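Local atomic coordinates of mersacidin decarboxylase (Bacillus sp., PDB entry 1P3Y), a protein that catalyses the FAD-dependent oxidative decarboxylation of the C-terminal cysteine of the lantibiotic mersacidin to an aminoenethiol residue. Residues A[75-89]-A[107-121]. Residues are numbered along the deposited sequence; the frame is centred on the assembly and turned at random.
Sequences HVEIGRWADIYCIIP and VATTVLAHPHNTIFF. With FAD (flavin-adenine dinucleotide), chain B.
Y85 points from strand 84-87 at V107, T110 and V111 of helix 107-113, and the end of I87 reaches the helix as well; this is the apolar centre of a beta-alpha-beta crossover of the Rossmann-like flavoprotein fold, with helix 106-113 on the way from strand 84-90 to strand 119-122. T110 CG2 sits over one face of the Y85 ring, a CH-pi contact 3.9 Å from the centroid, while V111 CG2 meets the ring at its edge. I87 CD1 touches V107 CG1, V111 CG2 and CE2 of F120, a side chain that runs alongside I87 in the same direction. On the other side of the sheet C86 and I119 pair, and C86 SG comes obliquely to the F121 ring.

The strands 84-87 and 119-121 are parallel neighbours: I119 N donates to Y85 O, I87 N to I119 O, and F121 N to I87 O at 2.9 Å. With CG anti to the backbone N (chi1 -179°), the Y85 ring reaches the helix and its OH donates to V107 O at 2.7 Å. H114, just beyond the helix, turns one ring face to Y85 CB, and its NE2 makes a weak bond to A82 O.

Helices 75-81 and 107-113 cross at -60°, with G79 CA against T110 CG2. Active-site H75 has V76 CG1 over one ring face and FAD C1' over the opposite one. The flavin also bonds T45 and N93 of the second subunit; its O3' donates to T109 OG1 at 2.7 Å, an atom also bonded to N105 O.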
# COMPACT_ATOMS: atom_id res chain seq x y z
N HIS A 75 11.86 24.88 -12.24
CA HIS A 75 11.47 25.53 -13.49
C HIS A 75 12.46 26.65 -13.84
O HIS A 75 12.79 26.86 -15.01
CB HIS A 75 10.05 26.12 -13.35
CG HIS A 75 9.90 27.06 -12.20
ND1 HIS A 75 9.37 28.32 -12.34
CD2 HIS A 75 10.25 26.94 -10.90
CE1 HIS A 75 9.40 28.94 -11.17
NE2 HIS A 75 9.93 28.12 -10.28
N VAL A 76 12.95 27.36 -12.82
CA VAL A 76 13.92 28.43 -13.05
C VAL A 76 15.26 27.82 -13.47
O VAL A 76 15.97 28.39 -14.30
CB VAL A 76 14.12 29.30 -11.78
CG1 VAL A 76 12.77 29.74 -11.22
CG2 VAL A 76 14.93 28.53 -10.73
N GLU A 77 15.60 26.67 -12.89
CA GLU A 77 16.84 26.00 -13.22
C GLU A 77 16.78 25.45 -14.63
O GLU A 77 17.71 25.66 -15.41
CB GLU A 77 17.13 24.85 -12.25
CG GLU A 77 17.43 25.30 -10.83
CD GLU A 77 18.69 26.15 -10.72
OE1 GLU A 77 18.74 27.25 -11.31
OE2 GLU A 77 19.63 25.69 -10.03
N ILE A 78 15.71 24.74 -14.97
CA ILE A 78 15.64 24.19 -16.32
C ILE A 78 15.34 25.31 -17.31
O ILE A 78 15.81 25.26 -18.45
CB ILE A 78 14.59 23.04 -16.44
CG1 ILE A 78 13.17 23.59 -16.39
CG2 ILE A 78 14.81 22.00 -15.33
CD1 ILE A 78 12.15 22.53 -16.61
N GLY A 79 14.57 26.30 -16.88
CA GLY A 79 14.26 27.43 -17.74
C GLY A 79 15.53 28.20 -18.09
O GLY A 79 15.71 28.60 -19.24
N ARG A 80 16.41 28.40 -17.12
CA ARG A 80 17.66 29.12 -17.37
C ARG A 80 18.70 28.25 -18.05
O ARG A 80 19.45 28.74 -18.89
CB ARG A 80 18.25 29.68 -16.07
CG ARG A 80 17.63 31.00 -15.63
CD ARG A 80 18.53 31.74 -14.64
NE ARG A 80 18.04 33.09 -14.34
CZ ARG A 80 16.94 33.35 -13.62
NH1 ARG A 80 16.20 32.36 -13.13
NH2 ARG A 80 16.57 34.61 -13.40
N TRP A 81 18.72 26.97 -17.68
CA TRP A 81 19.66 26.00 -18.26
C TRP A 81 19.59 25.97 -19.77
O TRP A 81 20.63 25.92 -20.45
CB TRP A 81 19.34 24.57 -17.77
CG TRP A 81 20.15 23.50 -18.48
CD1 TRP A 81 21.41 23.10 -18.17
CD2 TRP A 81 19.78 22.79 -19.67
NE1 TRP A 81 21.86 22.19 -19.09
CE2 TRP A 81 20.88 21.98 -20.03
CE3 TRP A 81 18.63 22.76 -20.48
CZ2 TRP A 81 20.87 21.15 -21.17
CZ3 TRP A 81 18.62 21.93 -21.61
CH2 TRP A 81 19.73 21.14 -21.94
N ALA A 82 18.37 25.99 -20.29
CA ALA A 82 18.14 25.91 -21.71
C ALA A 82 18.31 27.25 -22.42
O ALA A 82 17.97 28.31 -21.87
CB ALA A 82 16.74 25.35 -21.97
N ASP A 83 18.85 27.19 -23.64
CA ASP A 83 19.05 28.38 -24.47
C ASP A 83 17.81 28.46 -25.34
O ASP A 83 17.32 29.55 -25.66
CB ASP A 83 20.28 28.23 -25.37
CG ASP A 83 21.57 28.16 -24.60
OD1 ASP A 83 21.77 29.03 -23.72
OD2 ASP A 83 22.38 27.25 -24.88
N ILE A 84 17.30 27.30 -25.73
CA ILE A 84 16.11 27.23 -26.55
C ILE A 84 15.10 26.27 -25.91
O ILE A 84 15.45 25.14 -25.53
CB ILE A 84 16.44 26.75 -27.97
CG1 ILE A 84 17.39 27.76 -28.64
CG2 ILE A 84 15.15 26.58 -28.79
CD1 ILE A 84 18.06 27.21 -29.89
N TYR A 85 13.86 26.72 -25.79
CA TYR A 85 12.79 25.90 -25.23
C TYR A 85 11.73 25.70 -26.29
O TYR A 85 11.05 26.64 -26.74
CB TYR A 85 12.19 26.56 -23.98
CG TYR A 85 11.08 25.77 -23.31
CD1 TYR A 85 11.14 24.39 -23.19
CD2 TYR A 85 10.00 26.44 -22.70
CE1 TYR A 85 10.16 23.68 -22.48
CE2 TYR A 85 9.02 25.75 -21.99
CZ TYR A 85 9.10 24.37 -21.88
OH TYR A 85 8.13 23.70 -21.16
N CYS A 86 11.58 24.46 -26.70
CA CYS A 86 10.63 24.12 -27.72
C CYS A 86 9.67 23.05 -27.19
O CYS A 86 10.09 22.01 -26.69
CB CYS A 86 11.42 23.64 -28.95
SG CYS A 86 10.44 22.82 -30.17
N ILE A 87 8.38 23.33 -27.29
CA ILE A 87 7.37 22.39 -26.85
C ILE A 87 6.77 21.64 -28.04
O ILE A 87 6.05 22.21 -28.85
CB ILE A 87 6.24 23.11 -26.07
CG1 ILE A 87 6.84 23.74 -24.80
CG2 ILE A 87 5.10 22.11 -25.74
CD1 ILE A 87 5.84 24.57 -23.98
N ILE A 88 7.09 20.36 -28.14
CA ILE A 88 6.59 19.51 -29.20
C ILE A 88 6.36 18.07 -28.69
O ILE A 88 7.29 17.39 -28.24
CB ILE A 88 7.58 19.49 -30.42
CG1 ILE A 88 7.06 18.51 -31.48
CG2 ILE A 88 9.01 19.10 -29.97
CD1 ILE A 88 7.84 18.55 -32.79
N PRO A 89 5.13 17.58 -28.76
CA PRO A 89 3.97 18.31 -29.28
C PRO A 89 3.32 19.13 -28.18
O PRO A 89 3.44 18.81 -27.00
CB PRO A 89 3.06 17.20 -29.76
CG PRO A 89 3.33 16.10 -28.77
CD PRO A 89 4.83 16.15 -28.61
N VAL A 107 5.77 22.01 -17.51
CA VAL A 107 5.90 22.46 -18.90
C VAL A 107 5.45 23.92 -19.08
O VAL A 107 6.16 24.74 -19.66
CB VAL A 107 5.11 21.54 -19.87
CG1 VAL A 107 5.02 22.16 -21.27
CG2 VAL A 107 5.81 20.16 -19.95
N ALA A 108 4.28 24.24 -18.56
CA ALA A 108 3.74 25.58 -18.64
C ALA A 108 4.51 26.57 -17.76
O ALA A 108 4.65 27.75 -18.10
CB ALA A 108 2.25 25.58 -18.25
N THR A 109 4.99 26.11 -16.62
CA THR A 109 5.71 26.96 -15.70
C THR A 109 7.06 27.36 -16.32
O THR A 109 7.50 28.51 -16.23
CB THR A 109 5.97 26.22 -14.34
OG1 THR A 109 4.71 25.85 -13.75
CG2 THR A 109 6.72 27.13 -13.36
N THR A 110 7.70 26.39 -16.94
CA THR A 110 8.99 26.63 -17.55
C THR A 110 8.89 27.73 -18.60
O THR A 110 9.82 28.51 -18.76
CB THR A 110 9.53 25.34 -18.16
OG1 THR A 110 9.67 24.37 -17.11
CG2 THR A 110 10.88 25.58 -18.84
N VAL A 111 7.76 27.80 -19.30
CA VAL A 111 7.60 28.84 -20.31
C VAL A 111 7.79 30.21 -19.65
O VAL A 111 8.49 31.06 -20.19
CB VAL A 111 6.20 28.78 -20.99
CG1 VAL A 111 5.96 30.03 -21.84
CG2 VAL A 111 6.10 27.54 -21.87
N LEU A 112 7.20 30.41 -18.49
CA LEU A 112 7.35 31.68 -17.79
C LEU A 112 8.74 31.87 -17.23
O LEU A 112 9.20 33.00 -17.11
CB LEU A 112 6.35 31.81 -16.63
CG LEU A 112 4.86 31.96 -16.96
CD1 LEU A 112 4.10 31.96 -15.65
CD2 LEU A 112 4.59 33.22 -17.72
N ALA A 113 9.41 30.78 -16.88
CA ALA A 113 10.74 30.90 -16.28
C ALA A 113 11.91 30.92 -17.26
O ALA A 113 13.04 31.16 -16.85
CB ALA A 113 10.94 29.80 -15.26
N HIS A 114 11.63 30.66 -18.54
CA HIS A 114 12.68 30.68 -19.57
C HIS A 114 12.90 32.16 -20.00
O HIS A 114 11.94 32.87 -20.32
CB HIS A 114 12.23 29.85 -20.77
CG HIS A 114 13.29 29.65 -21.81
ND1 HIS A 114 13.08 29.93 -23.15
CD2 HIS A 114 14.53 29.12 -21.73
CE1 HIS A 114 14.15 29.58 -23.84
NE2 HIS A 114 15.04 29.08 -23.01
N PRO A 115 14.16 32.63 -20.00
CA PRO A 115 14.50 34.01 -20.37
C PRO A 115 13.99 34.44 -21.73
O PRO A 115 13.56 35.58 -21.91
CB PRO A 115 16.02 34.01 -20.32
CG PRO A 115 16.36 32.61 -20.69
CD PRO A 115 15.39 31.83 -19.84
N HIS A 116 14.03 33.53 -22.70
CA HIS A 116 13.60 33.82 -24.05
C HIS A 116 12.18 33.36 -24.31
O HIS A 116 11.53 32.78 -23.44
CB HIS A 116 14.54 33.14 -25.03
CG HIS A 116 15.98 33.28 -24.65
ND1 HIS A 116 16.62 34.50 -24.58
CD2 HIS A 116 16.89 32.36 -24.25
CE1 HIS A 116 17.86 34.33 -24.17
NE2 HIS A 116 18.05 33.04 -23.96
N ASN A 117 11.70 33.61 -25.53
CA ASN A 117 10.37 33.20 -25.93
C ASN A 117 10.41 31.71 -26.23
O ASN A 117 11.48 31.16 -26.44
CB ASN A 117 9.93 33.95 -27.19
CG ASN A 117 9.54 35.39 -26.90
OD1 ASN A 117 9.64 36.25 -27.78
ND2 ASN A 117 9.07 35.66 -25.66
N THR A 118 9.25 31.07 -26.26
CA THR A 118 9.16 29.63 -26.51
C THR A 118 8.55 29.33 -27.88
O THR A 118 7.60 29.99 -28.30
CB THR A 118 8.27 28.93 -25.43
OG1 THR A 118 8.87 29.10 -24.14
CG2 THR A 118 8.11 27.44 -25.73
N ILE A 119 9.09 28.33 -28.56
CA ILE A 119 8.52 27.95 -29.85
C ILE A 119 7.63 26.73 -29.62
O ILE A 119 8.07 25.73 -29.05
CB ILE A 119 9.62 27.62 -30.90
CG1 ILE A 119 9.00 26.86 -32.07
CG2 ILE A 119 10.72 26.79 -30.28
CD1 ILE A 119 9.96 26.54 -33.18
N PHE A 120 6.37 26.83 -30.06
CA PHE A 120 5.38 25.76 -29.92
C PHE A 120 5.09 25.00 -31.20
O PHE A 120 5.01 25.59 -32.27
CB PHE A 120 4.04 26.32 -29.45
CG PHE A 120 4.08 26.96 -28.11
CD1 PHE A 120 4.63 28.23 -27.94
CD2 PHE A 120 3.55 26.28 -27.00
CE1 PHE A 120 4.66 28.83 -26.68
CE2 PHE A 120 3.57 26.86 -25.73
CZ PHE A 120 4.12 28.14 -25.57
N PHE A 121 4.90 23.69 -31.08
CA PHE A 121 4.55 22.86 -32.23
C PHE A 121 3.23 22.17 -31.91
O PHE A 121 3.20 21.00 -31.57
CB PHE A 121 5.62 21.79 -32.49
CG PHE A 121 6.87 22.32 -33.13
CD1 PHE A 121 7.83 22.98 -32.36
CD2 PHE A 121 7.10 22.12 -34.49
CE1 PHE A 121 9.02 23.42 -32.94
CE2 PHE A 121 8.28 22.56 -35.09
CZ PHE A 121 9.25 23.21 -34.31
PA FAD B . -0.54 24.19 -7.20
O1A FAD B . 0.39 23.81 -6.05
O2A FAD B . -2.02 23.95 -7.02
O5B FAD B . -0.10 23.44 -8.59
C5B FAD B . 1.20 22.82 -8.81
C4B FAD B . 1.17 21.32 -8.57
O4B FAD B . 0.05 20.98 -7.75
C3B FAD B . 1.01 20.46 -9.83
O3B FAD B . 2.20 19.68 -9.91
C2B FAD B . -0.26 19.71 -9.59
O2B FAD B . -0.43 18.43 -10.14
C1B FAD B . -0.38 19.69 -8.07
N9A FAD B . -1.74 19.56 -7.44
C8A FAD B . -2.87 20.48 -7.37
N7A FAD B . -3.91 20.01 -6.72
C5A FAD B . -3.52 18.70 -6.31
C6A FAD B . -4.18 17.63 -5.58
N6A FAD B . -5.42 17.75 -5.10
N1A FAD B . -3.46 16.41 -5.38
C2A FAD B . -2.19 16.23 -5.86
N3A FAD B . -1.46 17.23 -6.57
C4A FAD B . -2.28 18.44 -6.74
N1 FAD B . 6.09 29.93 -9.11
C2 FAD B . 5.90 31.29 -8.93
O2 FAD B . 5.09 31.93 -9.67
N3 FAD B . 6.60 31.95 -7.92
C4 FAD B . 7.55 31.33 -7.01
O4 FAD B . 8.15 32.04 -6.12
C4X FAD B . 7.70 29.96 -7.21
N5 FAD B . 8.61 29.29 -6.32
C5X FAD B . 8.77 27.88 -6.47
C6 FAD B . 9.65 27.16 -5.61
C7 FAD B . 9.86 25.72 -5.71
C7M FAD B . 10.84 25.04 -4.71
C8 FAD B . 9.12 24.98 -6.75
C8M FAD B . 9.23 23.48 -6.96
C9 FAD B . 8.24 25.64 -7.62
C9A FAD B . 8.03 27.07 -7.53
N10 FAD B . 7.12 27.90 -8.40
C10 FAD B . 6.97 29.28 -8.25
C1' FAD B . 6.40 27.20 -9.42
C2' FAD B . 4.97 26.88 -9.16
O2' FAD B . 4.92 26.00 -7.94
C3' FAD B . 4.37 26.13 -10.29
O3' FAD B . 4.03 27.00 -11.39
C4' FAD B . 3.08 25.34 -9.92
O4' FAD B . 2.65 24.61 -11.12
C5' FAD B . 1.92 26.19 -9.46
O5' FAD B . 1.99 26.42 -8.04
P FAD B . 0.73 26.87 -7.20
O1P FAD B . 1.20 27.01 -5.82
O2P FAD B . 0.14 28.10 -7.84
O3P FAD B . -0.37 25.72 -7.49